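Local coordinates for secreted protein ESXB (PDB 4J10) that is of uncertain function but belongs to the WXG100 (EsxAB) family of small helical proteins, and is probably exported by an ESX-type secretion system, at residues R16-F21 against T77-I82. Sequence-based numbering, arbitrary orientation.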
loop_
_atom_site.group_PDB
_atom_site.type_symbol
_atom_site.label_atom_id
_atom_site.label_comp_id
_atom_site.label_asym_id
_atom_site.label_seq_id
_atom_site.Cartn_x
_atom_site.Cartn_y
_atom_site.Cartn_z
ATOM N N ARG A 16 -14.383 -11.978 6.468
ATOM C CA ARG A 16 -13.990 -11.850 5.066
ATOM C C ARG A 16 -13.250 -10.540 4.846
ATOM O O ARG A 16 -12.163 -10.496 4.249
ATOM C CB ARG A 16 -15.223 -11.914 4.147
ATOM C CG ARG A 16 -14.900 -11.634 2.672
ATOM C CD ARG A 16 -16.152 -11.611 1.806
ATOM N NE ARG A 16 -17.065 -10.521 2.143
ATOM C CZ ARG A 16 -16.929 -9.261 1.738
ATOM N NH1 ARG A 16 -15.894 -8.902 0.984
ATOM N NH2 ARG A 16 -17.819 -8.350 2.112
ATOM N N ILE A 17 -13.841 -9.456 5.339
ATOM C CA ILE A 17 -13.236 -8.136 5.189
ATOM C C ILE A 17 -11.931 -8.042 5.981
ATOM O O ILE A 17 -10.929 -7.511 5.479
ATOM C CB ILE A 17 -14.228 -7.011 5.554
ATOM C CG1 ILE A 17 -15.432 -7.053 4.610
ATOM C CG2 ILE A 17 -13.545 -5.656 5.468
ATOM C CD1 ILE A 17 -16.563 -6.131 5.020
ATOM N N ALA A 18 -11.908 -8.573 7.204
ATOM C CA ALA A 18 -10.666 -8.635 7.982
ATOM C C ALA A 18 -9.572 -9.330 7.171
ATOM O O ALA A 18 -8.423 -8.884 7.154
ATOM C CB ALA A 18 -10.893 -9.350 9.321
ATOM N N GLY A 19 -9.938 -10.394 6.466
ATOM C CA GLY A 19 -8.975 -11.106 5.645
ATOM C C GLY A 19 -8.470 -10.277 4.484
ATOM O O GLY A 19 -7.298 -10.360 4.121
ATOM N N ASN A 20 -9.353 -9.482 3.893
ATOM C CA ASN A 20 -8.942 -8.579 2.824
ATOM C C ASN A 20 -7.885 -7.600 3.302
ATOM O O ASN A 20 -6.899 -7.345 2.604
ATOM C CB ASN A 20 -10.143 -7.824 2.263
ATOM C CG ASN A 20 -11.074 -8.720 1.489
ATOM O OD1 ASN A 20 -10.723 -9.851 1.140
ATOM N ND2 ASN A 20 -12.269 -8.218 1.202
ATOM N N PHE A 21 -8.061 -7.067 4.507
ATOM C CA PHE A 21 -7.087 -6.142 5.081
ATOM C C PHE A 21 -5.765 -6.819 5.382
ATOM O O PHE A 21 -4.707 -6.264 5.091
ATOM C CB PHE A 21 -7.680 -5.407 6.299
ATOM C CG PHE A 21 -8.521 -4.223 5.898
ATOM C CD1 PHE A 21 -9.859 -4.369 5.557
ATOM C CD2 PHE A 21 -7.939 -2.961 5.798
ATOM C CE1 PHE A 21 -10.609 -3.272 5.129
ATOM C CE2 PHE A 21 -8.685 -1.866 5.385
ATOM C CZ PHE A 21 -10.020 -2.015 5.065
ATOM N N THR A 77 -7.662 -6.610 12.832
ATOM C CA THR A 77 -7.877 -7.020 14.215
ATOM C C THR A 77 -9.200 -6.500 14.775
ATOM O O THR A 77 -9.936 -7.230 15.457
ATOM C CB THR A 77 -6.721 -6.534 15.097
ATOM O OG1 THR A 77 -5.524 -7.220 14.715
ATOM C CG2 THR A 77 -6.996 -6.810 16.565
ATOM N N ASP A 78 -9.517 -5.244 14.483
ATOM C CA ASP A 78 -10.747 -4.661 15.019
ATOM C C ASP A 78 -11.994 -5.340 14.443
ATOM O O ASP A 78 -12.969 -5.574 15.167
ATOM C CB ASP A 78 -10.796 -3.146 14.770
ATOM C CG ASP A 78 -9.813 -2.380 15.637
ATOM O OD1 ASP A 78 -9.275 -2.967 16.597
ATOM O OD2 ASP A 78 -9.579 -1.185 15.359
ATOM N N LEU A 79 -11.958 -5.656 13.148
ATOM C CA LEU A 79 -13.060 -6.374 12.511
ATOM C C LEU A 79 -13.222 -7.771 13.114
ATOM O O LEU A 79 -14.335 -8.215 13.391
ATOM C CB LEU A 79 -12.832 -6.453 11.003
ATOM C CG LEU A 79 -12.962 -5.121 10.262
ATOM C CD1 LEU A 79 -12.327 -5.243 8.889
ATOM C CD2 LEU A 79 -14.423 -4.679 10.153
ATOM N N LYS A 80 -12.109 -8.461 13.329
ATOM C CA LYS A 80 -12.150 -9.792 13.921
ATOM C C LYS A 80 -12.684 -9.756 15.360
ATOM O O LYS A 80 -13.436 -10.638 15.777
ATOM C CB LYS A 80 -10.760 -10.437 13.840
ATOM C CG LYS A 80 -10.606 -11.766 14.548
ATOM C CD LYS A 80 -11.529 -12.842 13.981
ATOM C CE LYS A 80 -11.180 -14.195 14.581
ATOM N NZ LYS A 80 -12.273 -15.196 14.431
ATOM N N ARG A 81 -12.311 -8.727 16.113
ATOM C CA ARG A 81 -12.805 -8.576 17.478
ATOM C C ARG A 81 -14.326 -8.420 17.514
ATOM O O ARG A 81 -14.995 -8.992 18.373
ATOM C CB ARG A 81 -12.125 -7.388 18.159
ATOM C CG ARG A 81 -12.587 -7.125 19.569
ATOM C CD ARG A 81 -11.478 -6.480 20.384
ATOM N NE ARG A 81 -10.874 -5.331 19.712
ATOM C CZ ARG A 81 -10.530 -4.201 20.322
ATOM N NH1 ARG A 81 -10.732 -4.058 21.625
ATOM N NH2 ARG A 81 -9.988 -3.208 19.628
ATOM N N ILE A 82 -14.868 -7.662 16.563
ATOM C CA ILE A 82 -16.313 -7.499 16.485
ATOM C C ILE A 82 -16.967 -8.793 16.008
ATOM O O ILE A 82 -18.022 -9.182 16.514
ATOM C CB ILE A 82 -16.732 -6.307 15.612
ATOM C CG1 ILE A 82 -16.225 -5.008 16.222
ATOM C CG2 ILE A 82 -18.263 -6.260 15.481
ATOM C CD1 ILE A 82 -16.359 -3.820 15.305
#
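L79 packs against A18 where the two long helices of the hairpin, 11-41 and 48-90, run antiparallel; over these short segments the axes come within 8.4 Å at 163°. Moving along T77-I82, D78 looks past this interface: its OD1 receives NH2 of R81 one turn on at 3.1 Å, a salt bridge in which OD1 lies in the guanidinium plane while NH2 approaches from above the carboxylate plane, 47° out of it. L79 is the centre of the contact and takes part in every apolar side-chain pair across it. Its CB meets CB of A18 at 3.9 Å. With CG swung anti to the carbonyl carbon (chi1 -70°), the branch is carried over to the other helix, where CD1 lies 3.7 Å from CG2 of I17. That methyl is also 3.8 Å from the backbone N of A18. It comes obliquely to the F21 ring, 4.2 Å from CD1 of F21. K80 follows at the margin, its backbone N near CB of A18, while its NZ goes to salt bridges with E15 and D84. L14 on the first helix and F54 of the second subunit also pack on L79, so the leucine serves both the hairpin and the subunit interface. A single methyl on A18 lets CA of A18 and CA of L79 draw to 5.6 Å, and the two segments hold together here by van der Waals contact and burial of apolar surface, without a direct hydrogen bond or salt bridge.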